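Side-chain contact in ThiJ/pfpI family protein (Bacillus anthracis, PDB 3EFE), which is of unknown specific function but belongs to the DJ-1/PfpI family, whose members include chaperones, proteases and glyoxalase-like enzymes: residues H189-Y192 / N193-T197. Numbering follows the deposited sequence.
Sequences HSWY and NLNKT
The amide of N195 folds back along helix 185-197 to W191, one turn earlier, and illustrates how a side chain can supplement a helical backbone bond. Its ND2 donates to W191 O at 2.9 Å, with an N-H...O angle of 163°. The oxygen lies almost in the amide plane, but the donor stands above the carbonyl plane. From the other face of that plane comes the regular i+4 bond of N195 N, so two donors grip one carbonyl oxygen. One indole face of W191 looks onto the same ND2, which sits 3.3 Å above the ring plane near the rim. Ring and amide are inclined at 55°, no flat stack, and W191 NE1 is itself a donor whose weak bond goes to E27.

The next i, i+4 pair follows another pattern. Y192 and K196 run side by side in the same direction, K196 CB over one face of the phenol and CD 3.6 Å from Y192 OH. A bend at chi2 (67°) in the otherwise extended lysine chain brings CG and CD alongside the hydroxyl end of the ring. Both polar ends meet E171 of helix 169-179, Y192 OH by a hydrogen bond and K196 NZ by a salt bridge.

Chemically, the ND2 bond to W191 O should restrict rotation of the N195 amide, while that oxygen accepts two donors, and the shared carboxylate, probably kept ionised by the ammonium group, ties helix 185-197 to helix 169-179.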
# COMPACT_ATOMS: atom_id res chain seq x y z
N HIS D 189 -3.71 -14.51 -12.31
CA HIS D 189 -4.00 -15.56 -11.29
C HIS D 189 -2.82 -15.97 -10.38
O HIS D 189 -2.99 -16.12 -9.17
CB HIS D 189 -4.69 -16.79 -11.93
CG HIS D 189 -6.07 -16.49 -12.44
ND1 HIS D 189 -6.96 -15.69 -11.74
CD2 HIS D 189 -6.71 -16.87 -13.57
CE1 HIS D 189 -8.08 -15.57 -12.44
NE2 HIS D 189 -7.96 -16.30 -13.54
N SER D 190 -1.66 -16.17 -10.96
CA SER D 190 -0.48 -16.49 -10.20
C SER D 190 0.02 -15.30 -9.35
O SER D 190 0.50 -15.50 -8.23
CB SER D 190 0.61 -16.99 -11.16
OG SER D 190 0.90 -15.99 -12.12
N TRP D 191 -0.08 -14.08 -9.90
CA TRP D 191 0.21 -12.84 -9.17
C TRP D 191 -0.74 -12.73 -7.95
O TRP D 191 -0.34 -12.55 -6.83
CB TRP D 191 0.03 -11.62 -10.08
CG TRP D 191 0.24 -10.36 -9.38
CD1 TRP D 191 1.43 -9.78 -9.09
CD2 TRP D 191 -0.75 -9.50 -8.79
NE1 TRP D 191 1.26 -8.64 -8.38
CE2 TRP D 191 -0.07 -8.42 -8.21
CE3 TRP D 191 -2.15 -9.54 -8.70
CZ2 TRP D 191 -0.73 -7.37 -7.53
CZ3 TRP D 191 -2.79 -8.51 -8.06
CH2 TRP D 191 -2.10 -7.44 -7.49
N TYR D 192 -2.02 -12.92 -8.19
CA TYR D 192 -3.02 -12.88 -7.14
C TYR D 192 -2.71 -13.92 -6.11
O TYR D 192 -2.68 -13.63 -4.94
CB TYR D 192 -4.43 -13.11 -7.68
CG TYR D 192 -5.44 -13.13 -6.55
CD1 TYR D 192 -5.68 -11.99 -5.78
CD2 TYR D 192 -6.10 -14.31 -6.19
CE1 TYR D 192 -6.56 -12.02 -4.74
CE2 TYR D 192 -6.99 -14.34 -5.13
CZ TYR D 192 -7.21 -13.21 -4.42
OH TYR D 192 -8.12 -13.25 -3.41
N ASN D 193 -2.49 -15.14 -6.55
CA ASN D 193 -2.23 -16.26 -5.61
C ASN D 193 -0.96 -16.16 -4.81
O ASN D 193 -0.94 -16.59 -3.68
CB ASN D 193 -2.26 -17.62 -6.32
CG ASN D 193 -3.66 -18.07 -6.74
OD1 ASN D 193 -4.68 -17.70 -6.18
ND2 ASN D 193 -3.70 -18.93 -7.74
N LEU D 194 0.10 -15.62 -5.39
CA LEU D 194 1.39 -15.43 -4.70
C LEU D 194 1.20 -14.43 -3.55
O LEU D 194 1.55 -14.69 -2.41
CB LEU D 194 2.47 -14.93 -5.66
CG LEU D 194 3.83 -14.54 -5.10
CD1 LEU D 194 4.56 -15.74 -4.48
CD2 LEU D 194 4.66 -13.77 -6.16
N ASN D 195 0.63 -13.28 -3.87
CA ASN D 195 0.39 -12.26 -2.91
C ASN D 195 -0.57 -12.69 -1.79
O ASN D 195 -0.35 -12.39 -0.65
CB ASN D 195 -0.07 -10.97 -3.62
CG ASN D 195 1.06 -10.24 -4.30
OD1 ASN D 195 1.80 -9.53 -3.64
ND2 ASN D 195 1.22 -10.40 -5.60
N LYS D 196 -1.62 -13.43 -2.12
CA LYS D 196 -2.64 -13.88 -1.18
C LYS D 196 -2.12 -15.02 -0.27
O LYS D 196 -2.29 -15.04 0.95
CB LYS D 196 -3.83 -14.36 -1.98
CG LYS D 196 -5.16 -14.55 -1.19
CD LYS D 196 -5.74 -13.20 -0.67
CE LYS D 196 -7.02 -13.41 0.07
NZ LYS D 196 -7.55 -12.14 0.70
N THR D 197 -1.45 -15.96 -0.88
CA THR D 197 -1.13 -17.29 -0.32
C THR D 197 0.31 -17.40 0.13
O THR D 197 0.63 -18.21 0.96
CB THR D 197 -1.48 -18.28 -1.48
OG1 THR D 197 -2.89 -18.61 -1.40
CG2 THR D 197 -0.59 -19.44 -1.61